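PDB 5K3J: acyl-coenzyme A oxidase acox-1.2 from Caenorhabditis elegans, which catalyses the FAD-dependent desaturation of ascaroside-CoA thioesters with a five-carbon omega side chain, the first step of peroxisomal beta-oxidation in pheromone biosynthesis. Local coordinates for residues Ile360-Gln365 and Ala379-Leu384; Asp91-Ser96 and Met289-Ser294; Gly462-Tyr467 and Arg528-Leu533. One frame throughout, in Å; residues are numbered along the deposited sequence.

Contact 1. Residues Ile360-Gln365 and Ala379-Leu384; sequences IHLYSQ and ADLHAL. With 6QA (~{S}-[2-[3-[[(2~{R})-4-[[[(2~{R},3~{S},4~{R},5~{R})-5-(6-aminopurin-9-yl)-4-oxidanyl-3-phosphonooxy-oxolan-2-yl]methoxy-oxidanyl-phosphoryl]oxy-oxidanyl-phosphoryl]oxy-3,3-dimethyl-2-oxidanyl-butanoyl]amino]propanoylamino]ethyl] 5-[(2~{R},3~{R},5~{R},6~{S})-6-methyl-3,5-bis(oxidanyl)oxan-2-yl]oxypentanethioate), chain E.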
# COMPACT_ATOMS: atom_id res chain seq x y z
N ILE A 360 4.21 24.29 -10.39
CA ILE A 360 3.14 25.10 -9.83
C ILE A 360 3.16 26.48 -10.45
O ILE A 360 2.12 27.03 -10.81
CB ILE A 360 3.24 25.21 -8.29
CG1 ILE A 360 2.66 23.97 -7.62
CG2 ILE A 360 2.51 26.45 -7.78
CD1 ILE A 360 2.91 23.92 -6.12
N HIS A 361 4.36 27.04 -10.60
CA HIS A 361 4.49 28.43 -11.02
C HIS A 361 4.24 28.61 -12.52
O HIS A 361 3.57 29.55 -12.92
CB HIS A 361 5.87 28.98 -10.65
CG HIS A 361 5.86 30.43 -10.30
ND1 HIS A 361 6.11 31.42 -11.23
CD2 HIS A 361 5.62 31.07 -9.13
CE1 HIS A 361 6.03 32.60 -10.64
NE2 HIS A 361 5.73 32.42 -9.37
N LEU A 362 4.77 27.71 -13.34
CA LEU A 362 4.57 27.86 -14.78
C LEU A 362 3.17 27.41 -15.20
O LEU A 362 2.74 27.71 -16.30
CB LEU A 362 5.64 27.11 -15.60
CG LEU A 362 6.14 25.70 -15.31
CD1 LEU A 362 5.02 24.69 -15.32
CD2 LEU A 362 7.20 25.30 -16.33
N TYR A 363 2.45 26.71 -14.33
CA TYR A 363 1.05 26.46 -14.63
C TYR A 363 0.26 27.74 -14.52
O TYR A 363 -0.47 28.11 -15.44
CB TYR A 363 0.42 25.42 -13.70
CG TYR A 363 -1.08 25.41 -13.87
CD1 TYR A 363 -1.66 24.88 -15.01
CD2 TYR A 363 -1.91 25.98 -12.91
CE1 TYR A 363 -3.03 24.89 -15.19
CE2 TYR A 363 -3.28 25.99 -13.08
CZ TYR A 363 -3.84 25.44 -14.22
OH TYR A 363 -5.20 25.45 -14.40
N SER A 364 0.41 28.41 -13.38
CA SER A 364 -0.33 29.64 -13.11
C SER A 364 0.19 30.81 -13.94
O SER A 364 -0.33 31.92 -13.86
CB SER A 364 -0.27 29.98 -11.62
OG SER A 364 1.06 30.20 -11.19
N GLN A 365 1.23 30.56 -14.74
CA GLN A 365 1.70 31.55 -15.70
C GLN A 365 1.35 31.16 -17.12
O GLN A 365 1.05 32.03 -17.95
CB GLN A 365 3.21 31.76 -15.56
CG GLN A 365 3.56 32.79 -14.53
CD GLN A 365 2.80 34.09 -14.71
OE1 GLN A 365 2.58 34.55 -15.83
NE2 GLN A 365 2.39 34.69 -13.60
N ALA A 379 0.47 22.26 -24.16
CA ALA A 379 0.74 20.86 -24.44
C ALA A 379 2.02 20.39 -23.75
O ALA A 379 2.11 19.26 -23.29
CB ALA A 379 0.84 20.64 -25.94
N ASP A 380 3.01 21.28 -23.68
CA ASP A 380 4.30 20.93 -23.07
C ASP A 380 4.19 20.77 -21.56
O ASP A 380 4.93 19.99 -20.96
CB ASP A 380 5.35 21.99 -23.40
CG ASP A 380 5.71 22.01 -24.87
OD1 ASP A 380 4.79 21.95 -25.71
OD2 ASP A 380 6.92 22.07 -25.18
N LEU A 381 3.26 21.50 -20.95
CA LEU A 381 3.05 21.39 -19.52
C LEU A 381 2.21 20.17 -19.19
O LEU A 381 2.50 19.45 -18.23
CB LEU A 381 2.38 22.65 -18.97
CG LEU A 381 1.96 22.54 -17.50
CD1 LEU A 381 3.14 22.14 -16.63
CD2 LEU A 381 1.33 23.83 -17.01
N HIS A 382 1.17 19.93 -19.98
CA HIS A 382 0.27 18.79 -19.77
C HIS A 382 1.04 17.48 -19.69
O HIS A 382 0.81 16.68 -18.78
CB HIS A 382 -0.76 18.70 -20.89
CG HIS A 382 -1.43 17.36 -20.98
ND1 HIS A 382 -2.43 16.97 -20.12
CD2 HIS A 382 -1.22 16.32 -21.82
CE1 HIS A 382 -2.82 15.74 -20.42
NE2 HIS A 382 -2.10 15.33 -21.45
N ALA A 383 1.94 17.28 -20.64
CA ALA A 383 2.68 16.02 -20.73
C ALA A 383 3.71 15.87 -19.62
O ALA A 383 3.90 14.77 -19.11
CB ALA A 383 3.35 15.92 -22.07
N LEU A 384 4.36 16.97 -19.25
CA LEU A 384 5.31 16.94 -18.14
C LEU A 384 4.60 16.51 -16.86
O LEU A 384 5.03 15.57 -16.18
CB LEU A 384 5.97 18.31 -17.94
CG LEU A 384 6.89 18.37 -16.71
CD1 LEU A 384 7.99 17.31 -16.81
CD2 LEU A 384 7.49 19.76 -16.53
P26 6QA E . -9.62 12.75 -24.53
P29 6QA E . -8.69 13.03 -27.39
P50 6QA E . -1.95 13.13 -29.35
O01 6QA E . -4.94 15.58 -3.58
C02 6QA E . -5.81 16.42 -4.38
C03 6QA E . -7.11 15.61 -4.43
O04 6QA E . -7.96 16.08 -5.37
C05 6QA E . -7.68 15.71 -6.68
C06 6QA E . -8.92 14.94 -7.23
C07 6QA E . -9.01 15.23 -8.75
C08 6QA E . -10.45 15.02 -9.20
C09 6QA E . -10.54 14.00 -10.26
S10 6QA E . -11.48 14.57 -11.76
C11 6QA E . -10.59 14.34 -13.33
C12 6QA E . -9.41 13.41 -13.28
N13 6QA E . -9.55 12.49 -14.34
C14 6QA E . -8.59 12.43 -15.43
C15 6QA E . -8.77 11.39 -16.59
C16 6QA E . -8.84 12.19 -17.93
N17 6QA E . -7.99 11.58 -18.97
C18 6QA E . -8.33 11.85 -20.38
C19 6QA E . -7.46 11.24 -21.48
O20 6QA E . -6.54 10.35 -20.90
C21 6QA E . -6.69 12.34 -22.27
C22 6QA E . -6.00 11.51 -23.44
C23 6QA E . -5.68 13.05 -21.31
C24 6QA E . -7.55 13.42 -22.91
O25 6QA E . -8.01 13.05 -24.22
O27 6QA E . -10.17 11.55 -23.75
O28 6QA E . -9.72 12.45 -26.21
O30 6QA E . -9.47 14.07 -28.19
O31 6QA E . -7.31 13.66 -26.66
C32 6QA E . -6.05 13.22 -26.99
C33 6QA E . -5.38 14.33 -27.90
O34 6QA E . -5.63 15.50 -27.45
C35 6QA E . -4.25 16.20 -26.94
N36 6QA E . -4.43 16.63 -25.54
C37 6QA E . -5.00 15.91 -24.57
N38 6QA E . -5.02 16.59 -23.42
C39 6QA E . -4.45 17.81 -23.65
C40 6QA E . -4.08 17.84 -25.00
N41 6QA E . -3.48 18.96 -25.50
C42 6QA E . -3.25 20.00 -24.70
N43 6QA E . -3.59 20.01 -23.40
C44 6QA E . -4.19 18.95 -22.84
N45 6QA E . -4.56 18.96 -21.42
C46 6QA E . -3.29 15.34 -27.08
O47 6QA E . -2.16 15.94 -27.86
C48 6QA E . -3.86 14.14 -27.84
O49 6QA E . -3.34 14.06 -29.13
O51 6QA E . -2.29 11.97 -30.24
O52 6QA E . -1.45 12.62 -27.99
O53 6QA E . -0.87 13.97 -29.96
O54 6QA E . -8.28 11.89 -28.29
O55 6QA E . -10.45 13.98 -24.21
O56 6QA E . -9.27 12.53 -20.64
O57 6QA E . -7.67 13.17 -15.47
O58 6QA E . -10.01 12.91 -10.05
O59 6QA E . -7.80 15.65 -3.15
C60 6QA E . -8.08 16.98 -2.72
C61 6QA E . -8.87 16.78 -1.45
C62 6QA E . -6.77 17.80 -2.56
C63 6QA E . -5.95 17.76 -3.78
O64 6QA E . -7.11 19.20 -2.27
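Leu381 meets helix 343-363 with both of its methyl groups: CD1 lies 3.4 Å from Leu362 CD1, and CD2 lies 3.7 Å from Tyr363 CD1. Helices 343-363 and 379-405 follow each other in the helical C-alpha1 domain of the acyl-CoA oxidase fold, so the contact packs two consecutive helices together across their connecting loop. With CG of Leu381 opposite the backbone N (chi1 172°), the branch projects across the gap and each methyl finds a different partner. CD2 reaches the phenol ring at its edge, close to the ring plane, and also sits 3.6 Å from Tyr363 CA. The two side chains cross at about a right angle, and the ring runs past the leucine to helix 287-315, where Tyr363 OH is hydrogen-bonded to Ser287 OG.

One residue further along, His382 takes no part in the apolar junction and lines the ascaroside-CoA pocket. C44 of the six-membered ring of the CoA adenine lies over one face of the imidazole, toward its rim, 3.7 Å from His382 CG. His382 NE2 is hydrogen-bonded to Gln441 OE1, which would limit rotation of the ring. Replacing the histidine with an alanine would probably uncover that part of the adenine and leave Gln441 without its imidazole partner. The closest approach to the ligand is that of His382 ND1 to the adenine amino nitrogen N45, at 3.2 Å.

Contact 2. Residues Asp91-Ser96 and Met289-Ser294; sequences DNEEES and MVKIRS. With 6QA (~{S}-[2-[3-[[(2~{R})-4-[[[(2~{R},3~{S},4~{R},5~{R})-5-(6-aminopurin-9-yl)-4-oxidanyl-3-phosphonooxy-oxolan-2-yl]methoxy-oxidanyl-phosphoryl]oxy-oxidanyl-phosphoryl]oxy-3,3-dimethyl-2-oxidanyl-butanoyl]amino]propanoylamino]ethyl] 5-[(2~{R},3~{R},5~{R},6~{S})-6-methyl-3,5-bis(oxidanyl)oxan-2-yl]oxypentanethioate), chain E.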
# COMPACT_ATOMS: atom_id res chain seq x y z
N ASP A 91 -7.53 34.54 0.48
CA ASP A 91 -7.24 34.24 -0.92
C ASP A 91 -5.76 33.97 -1.14
O ASP A 91 -5.26 34.05 -2.26
CB ASP A 91 -7.73 35.37 -1.82
CG ASP A 91 -9.24 35.52 -1.77
OD1 ASP A 91 -9.91 34.57 -1.32
OD2 ASP A 91 -9.74 36.59 -2.19
N ASN A 92 -5.06 33.65 -0.05
CA ASN A 92 -3.69 33.17 -0.12
C ASN A 92 -3.70 31.65 -0.05
O ASN A 92 -3.86 31.07 1.02
CB ASN A 92 -2.86 33.76 1.02
CG ASN A 92 -1.37 33.46 0.89
OD1 ASN A 92 -0.96 32.60 0.12
ND2 ASN A 92 -0.56 34.18 1.67
N GLU A 93 -3.53 31.00 -1.20
CA GLU A 93 -3.69 29.55 -1.26
C GLU A 93 -2.63 28.81 -0.46
O GLU A 93 -2.90 27.74 0.09
CB GLU A 93 -3.69 29.05 -2.71
CG GLU A 93 -4.12 27.59 -2.80
CD GLU A 93 -4.12 27.04 -4.20
OE1 GLU A 93 -3.73 27.77 -5.13
OE2 GLU A 93 -4.52 25.87 -4.37
N GLU A 94 -1.42 29.36 -0.40
CA GLU A 94 -0.36 28.76 0.40
C GLU A 94 -0.76 28.69 1.87
O GLU A 94 -0.60 27.65 2.52
CB GLU A 94 0.95 29.53 0.25
CG GLU A 94 1.77 29.12 -0.96
CD GLU A 94 3.21 29.56 -0.84
OE1 GLU A 94 3.49 30.52 -0.10
OE2 GLU A 94 4.08 28.92 -1.48
N GLU A 95 -1.29 29.79 2.40
CA GLU A 95 -1.68 29.85 3.80
C GLU A 95 -2.90 28.98 4.09
O GLU A 95 -2.97 28.33 5.13
CB GLU A 95 -1.95 31.29 4.23
CG GLU A 95 -0.69 32.13 4.39
CD GLU A 95 -0.97 33.47 5.06
OE1 GLU A 95 -2.15 33.73 5.38
OE2 GLU A 95 -0.02 34.25 5.27
N SER A 96 -3.86 28.98 3.17
CA SER A 96 -5.10 28.24 3.37
C SER A 96 -4.84 26.74 3.40
O SER A 96 -5.48 26.00 4.16
CB SER A 96 -6.12 28.57 2.28
OG SER A 96 -7.43 28.21 2.69
N MET A 289 -7.82 20.10 -14.32
CA MET A 289 -7.07 18.87 -14.10
C MET A 289 -5.57 19.12 -14.02
O MET A 289 -4.88 18.55 -13.18
CB MET A 289 -7.37 17.86 -15.21
CG MET A 289 -8.38 16.80 -14.82
SD MET A 289 -9.41 16.31 -16.21
CE MET A 289 -8.19 16.16 -17.51
N VAL A 290 -5.07 19.98 -14.91
CA VAL A 290 -3.65 20.27 -14.99
C VAL A 290 -3.18 21.03 -13.75
O VAL A 290 -2.03 20.88 -13.33
CB VAL A 290 -3.32 21.08 -16.27
CG1 VAL A 290 -1.86 21.52 -16.31
CG2 VAL A 290 -3.65 20.25 -17.50
N LYS A 291 -4.06 21.82 -13.14
CA LYS A 291 -3.70 22.51 -11.91
C LYS A 291 -3.39 21.51 -10.81
O LYS A 291 -2.40 21.65 -10.09
CB LYS A 291 -4.82 23.45 -11.45
CG LYS A 291 -4.40 24.29 -10.25
CD LYS A 291 -5.57 24.98 -9.60
CE LYS A 291 -5.55 24.76 -8.09
NZ LYS A 291 -4.23 25.14 -7.49
N ILE A 292 -4.23 20.48 -10.70
CA ILE A 292 -4.03 19.42 -9.72
C ILE A 292 -2.73 18.67 -9.98
O ILE A 292 -1.89 18.55 -9.09
CB ILE A 292 -5.19 18.41 -9.73
CG1 ILE A 292 -6.51 19.10 -9.34
CG2 ILE A 292 -4.89 17.25 -8.79
CD1 ILE A 292 -6.48 19.76 -7.98
N ARG A 293 -2.56 18.19 -11.21
CA ARG A 293 -1.38 17.42 -11.61
C ARG A 293 -0.08 18.18 -11.39
O ARG A 293 0.91 17.62 -10.93
CB ARG A 293 -1.48 17.00 -13.08
CG ARG A 293 -2.56 15.97 -13.38
CD ARG A 293 -2.73 15.81 -14.88
NE ARG A 293 -3.78 14.85 -15.22
CZ ARG A 293 -4.52 14.91 -16.32
NH1 ARG A 293 -4.34 15.88 -17.20
NH2 ARG A 293 -5.45 14.00 -16.54
N SER A 294 -0.09 19.46 -11.73
CA SER A 294 1.06 20.32 -11.50
C SER A 294 1.35 20.44 -10.01
O SER A 294 2.50 20.54 -9.60
CB SER A 294 0.82 21.71 -12.11
OG SER A 294 -0.34 22.32 -11.57
P26 6QA E . -9.62 12.75 -24.53
P29 6QA E . -8.69 13.03 -27.39
P50 6QA E . -1.95 13.13 -29.35
O01 6QA E . -4.94 15.58 -3.58
C02 6QA E . -5.81 16.42 -4.38
C03 6QA E . -7.11 15.61 -4.43
O04 6QA E . -7.96 16.08 -5.37
C05 6QA E . -7.68 15.71 -6.68
C06 6QA E . -8.92 14.94 -7.23
C07 6QA E . -9.01 15.23 -8.75
C08 6QA E . -10.45 15.02 -9.20
C09 6QA E . -10.54 14.00 -10.26
S10 6QA E . -11.48 14.57 -11.76
C11 6QA E . -10.59 14.34 -13.33
C12 6QA E . -9.41 13.41 -13.28
N13 6QA E . -9.55 12.49 -14.34
C14 6QA E . -8.59 12.43 -15.43
C15 6QA E . -8.77 11.39 -16.59
C16 6QA E . -8.84 12.19 -17.93
N17 6QA E . -7.99 11.58 -18.97
C18 6QA E . -8.33 11.85 -20.38
C19 6QA E . -7.46 11.24 -21.48
O20 6QA E . -6.54 10.35 -20.90
C21 6QA E . -6.69 12.34 -22.27
C22 6QA E . -6.00 11.51 -23.44
C23 6QA E . -5.68 13.05 -21.31
C24 6QA E . -7.55 13.42 -22.91
O25 6QA E . -8.01 13.05 -24.22
O27 6QA E . -10.17 11.55 -23.75
O28 6QA E . -9.72 12.45 -26.21
O30 6QA E . -9.47 14.07 -28.19
O31 6QA E . -7.31 13.66 -26.66
C32 6QA E . -6.05 13.22 -26.99
C33 6QA E . -5.38 14.33 -27.90
O34 6QA E . -5.63 15.50 -27.45
C35 6QA E . -4.25 16.20 -26.94
N36 6QA E . -4.43 16.63 -25.54
C37 6QA E . -5.00 15.91 -24.57
N38 6QA E . -5.02 16.59 -23.42
C39 6QA E . -4.45 17.81 -23.65
C40 6QA E . -4.08 17.84 -25.00
N41 6QA E . -3.48 18.96 -25.50
C42 6QA E . -3.25 20.00 -24.70
N43 6QA E . -3.59 20.01 -23.40
C44 6QA E . -4.19 18.95 -22.84
N45 6QA E . -4.56 18.96 -21.42
C46 6QA E . -3.29 15.34 -27.08
O47 6QA E . -2.16 15.94 -27.86
C48 6QA E . -3.86 14.14 -27.84
O49 6QA E . -3.34 14.06 -29.13
O51 6QA E . -2.29 11.97 -30.24
O52 6QA E . -1.45 12.62 -27.99
O53 6QA E . -0.87 13.97 -29.96
O54 6QA E . -8.28 11.89 -28.29
O55 6QA E . -10.45 13.98 -24.21
O56 6QA E . -9.27 12.53 -20.64
O57 6QA E . -7.67 13.17 -15.47
O58 6QA E . -10.01 12.91 -10.05
O59 6QA E . -7.80 15.65 -3.15
C60 6QA E . -8.08 16.98 -2.72
C61 6QA E . -8.87 16.78 -1.45
C62 6QA E . -6.77 17.80 -2.56
C63 6QA E . -5.95 17.76 -3.78
O64 6QA E . -7.11 19.20 -2.27
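Lys291 brings its ammonium group up to the carboxylate of Glu93, and the two side chains overlap only at their ends. Glu93 OE2 accepts from Lys291 NZ through its syn lone pair, 3.2 Å away, in a salt bridge. NZ is also 3.6 Å from Glu93 OE1, so the charge lies on the side shared by both oxygens and is nearer to one. The chains come from opposite directions and span a wide gap, since the CA atoms of Glu93 and Lys291 are 12.8 Å apart. Glu93 covers its share by staying extended beyond CG (chi2 -180°), whereas Lys291 bends at its last two torsions to turn NZ to the carboxylate.

The bridge joins the first turn of helix 93-103, in the N-terminal region of the acyl-CoA oxidase, to helix 287-315 of the C-alpha1 domain. Asn92 is the N-cap of the former helix; its OD1 accepts a weak capping bond from Glu94 N. Glu93 is exposed and Lys291 partly so, which makes the ion pair a surface link between the two regions.

Around the helix from Lys291, other side chains line the ascaroside-CoA pocket. Met289 CG packs 3.6 Å from C11, the methylene next to the thioester sulfur, and Ile292 CG2 lies 3.8 Å from C05, the omega carbon that carries the sugar ether. Arg293, a substrate-binding residue, extends from CG to NE and brings NH2 to 2.6 Å from O57, an amide oxygen of the pantetheine arm. Met289 CB lies over one face of this guanidinium, while Arg293 NE is hydrogen-bonded to the carbonyl oxygen of Ala432, a residue changed in this structure at the position of the predicted proton acceptor.

Contact 3. Residues Gly462-Tyr467 and Arg528-Leu533; sequences GPVASY and RLHTRL. With ATP (adenosine-5'-triphosphate), chain D.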
# COMPACT_ATOMS: atom_id res chain seq x y z
N GLY A 462 10.93 22.22 -26.92
CA GLY A 462 11.09 23.02 -25.72
C GLY A 462 12.35 22.61 -24.99
O GLY A 462 13.01 21.64 -25.37
N PRO A 463 12.71 23.34 -23.92
CA PRO A 463 13.93 23.07 -23.16
C PRO A 463 13.87 21.73 -22.44
O PRO A 463 14.89 21.08 -22.23
CB PRO A 463 13.98 24.23 -22.15
CG PRO A 463 13.01 25.26 -22.66
CD PRO A 463 11.95 24.48 -23.38
N VAL A 464 12.66 21.32 -22.07
CA VAL A 464 12.46 20.04 -21.39
C VAL A 464 12.77 18.89 -22.33
O VAL A 464 13.33 17.87 -21.93
CB VAL A 464 11.02 19.91 -20.86
CG1 VAL A 464 10.87 18.64 -20.03
CG2 VAL A 464 10.63 21.13 -20.04
N ALA A 465 12.41 19.05 -23.60
CA ALA A 465 12.59 18.00 -24.60
C ALA A 465 13.94 18.10 -25.31
O ALA A 465 14.41 17.13 -25.90
CB ALA A 465 11.46 18.04 -25.61
N SER A 466 14.54 19.29 -25.24
CA SER A 466 15.81 19.62 -25.90
C SER A 466 16.84 18.49 -25.95
O SER A 466 17.41 18.21 -27.01
CB SER A 466 16.45 20.82 -25.21
OG SER A 466 17.87 20.77 -25.31
N TYR A 467 17.06 17.84 -24.81
CA TYR A 467 18.12 16.85 -24.67
C TYR A 467 17.94 15.64 -25.58
O TYR A 467 18.85 14.82 -25.71
CB TYR A 467 18.21 16.37 -23.21
CG TYR A 467 17.12 15.40 -22.82
CD1 TYR A 467 15.87 15.85 -22.41
CD2 TYR A 467 17.34 14.03 -22.85
CE1 TYR A 467 14.87 14.96 -22.06
CE2 TYR A 467 16.35 13.13 -22.50
CZ TYR A 467 15.11 13.60 -22.10
OH TYR A 467 14.12 12.71 -21.75
N ARG A 528 8.63 7.36 -17.59
CA ARG A 528 9.22 7.32 -16.25
C ARG A 528 10.65 7.85 -16.22
O ARG A 528 11.01 8.65 -15.36
CB ARG A 528 9.18 5.90 -15.69
CG ARG A 528 7.88 5.52 -15.01
CD ARG A 528 7.97 4.17 -14.31
NE ARG A 528 7.44 3.09 -15.13
CZ ARG A 528 8.19 2.30 -15.89
NH1 ARG A 528 9.50 2.48 -15.95
NH2 ARG A 528 7.62 1.33 -16.60
N LEU A 529 11.46 7.41 -17.17
CA LEU A 529 12.84 7.87 -17.27
C LEU A 529 12.92 9.38 -17.47
O LEU A 529 13.72 10.06 -16.83
CB LEU A 529 13.57 7.14 -18.41
CG LEU A 529 13.89 5.67 -18.14
CD1 LEU A 529 14.46 5.00 -19.37
CD2 LEU A 529 14.85 5.56 -16.97
N HIS A 530 12.06 9.91 -18.34
CA HIS A 530 12.06 11.33 -18.66
C HIS A 530 11.77 12.21 -17.44
O HIS A 530 12.48 13.19 -17.20
CB HIS A 530 11.03 11.62 -19.76
CG HIS A 530 10.93 13.07 -20.14
ND1 HIS A 530 11.57 13.60 -21.24
CD2 HIS A 530 10.27 14.10 -19.56
CE1 HIS A 530 11.31 14.89 -21.32
NE2 HIS A 530 10.52 15.22 -20.32
N THR A 531 10.74 11.86 -16.67
CA THR A 531 10.34 12.65 -15.51
C THR A 531 11.30 12.51 -14.34
O THR A 531 11.42 13.41 -13.51
CB THR A 531 8.95 12.27 -14.99
OG1 THR A 531 9.05 11.19 -14.05
CG2 THR A 531 8.04 11.88 -16.12
N ARG A 532 11.97 11.36 -14.24
CA ARG A 532 12.93 11.17 -13.18
C ARG A 532 14.13 12.06 -13.44
O ARG A 532 14.75 12.58 -12.51
CB ARG A 532 13.36 9.70 -13.08
CG ARG A 532 12.30 8.80 -12.46
CD ARG A 532 12.89 7.95 -11.36
NE ARG A 532 12.75 6.52 -11.64
CZ ARG A 532 13.20 5.56 -10.84
NH1 ARG A 532 13.82 5.88 -9.71
NH2 ARG A 532 13.04 4.29 -11.17
N LEU A 533 14.45 12.24 -14.72
CA LEU A 533 15.49 13.17 -15.12
C LEU A 533 15.11 14.58 -14.69
O LEU A 533 15.95 15.32 -14.16
CB LEU A 533 15.71 13.12 -16.64
CG LEU A 533 16.45 14.28 -17.31
CD1 LEU A 533 17.85 14.48 -16.72
CD2 LEU A 533 16.53 14.07 -18.81
PG ATP D . 11.52 -0.00 -15.00
O1G ATP D . 11.67 0.72 -16.32
O2G ATP D . 11.45 -1.51 -15.12
O3G ATP D . 12.46 0.49 -13.92
PB ATP D . 9.37 -0.30 -13.23
O1B ATP D . 9.23 0.70 -12.11
O2B ATP D . 10.07 -1.61 -12.98
O3B ATP D . 10.06 0.44 -14.49
PA ATP D . 7.66 -1.86 -14.78
O1A ATP D . 7.19 -1.37 -16.13
O2A ATP D . 8.88 -2.74 -14.68
O3A ATP D . 7.90 -0.58 -13.83
O5' ATP D . 6.44 -2.59 -14.03
C5' ATP D . 6.56 -3.00 -12.67
C4' ATP D . 5.22 -2.73 -12.01
O4' ATP D . 5.18 -1.42 -11.45
C3' ATP D . 4.12 -2.83 -13.05
O3' ATP D . 3.14 -3.78 -12.63
C2' ATP D . 3.52 -1.44 -13.12
O2' ATP D . 2.09 -1.48 -13.21
C1' ATP D . 3.97 -0.76 -11.84
N9 ATP D . 4.21 0.69 -12.03
C8 ATP D . 5.30 1.24 -12.59
N7 ATP D . 5.22 2.59 -12.62
C5 ATP D . 4.05 2.93 -12.05
C6 ATP D . 3.34 4.20 -11.76
N6 ATP D . 3.87 5.40 -12.09
N1 ATP D . 2.13 4.11 -11.16
C2 ATP D . 1.59 2.92 -10.83
N3 ATP D . 2.18 1.74 -11.07
C4 ATP D . 3.39 1.68 -11.67
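Tyr467 reaches across to helix 520-543 and presents two aspects of its ring, the hydroxyl end to His530 and a face to Leu533. Tyr467 OH and His530 ND1 are 2.7 Å apart and share a hydrogen bond. The rings themselves are neither stacked nor edge-to-face: their centroids are 5.5 Å apart and their planes differ by 38°. The imidazole ND1 lies at the edge of the tyrosine ring, in its plane. CG of His530 stands opposite its backbone N (chi1 179°), which carries the imidazole outward from the helix to the loop.

This is a loop-on-helix contact in the helical C-terminal part of the acyl-CoA oxidase fold: the loop between helices 435-450 and 481-507 packs on helix 520-543.

Leu533, one turn further along that helix, supplies a second contact. Its CD2 lies 3.7 Å from the centroid of the Tyr467 ring and only 14° off the normal, a CH-pi contact over the face. A polar bond at the hydroxyl and a methyl over the face would together restrict the ring's rotation. Val464 adds a third point, crossing the imidazole at about a right angle with CG1 in the edge region, 3.5 Å from His530 NE2.

On the same helix Arg528 points to the bound ATP. Its guanidinium turns a face to the triphosphate chain, and Arg528 NH1 donates to the gamma-phosphate oxygen O1G over 2.8 Å. ATP is also hydrogen-bonded to Tyr573 of this chain and to Gln402 and His340 of the second subunit.

In the fold
Along the chain the three contacts come in series: contact 2 closes before contact 1 opens, and contact 1 before contact 3. The centres of contacts 1 and 2 are about 13 Å apart and the two touch, with Tyr363 CE2 3.4 Å from Lys291 CB, so helices 287-315, 343-363 and 379-405 pack together and both contacts reach the same ascaroside-CoA. Contact 3 lies about 14 Å from contact 1 and about 24 Å from contact 2, between centres, and touches neither. Helix 379-405 relates them, since its Val391 meets Arg528. Thus the substrate pocket and the ATP site, the latter shared between subunits, border one helical framework.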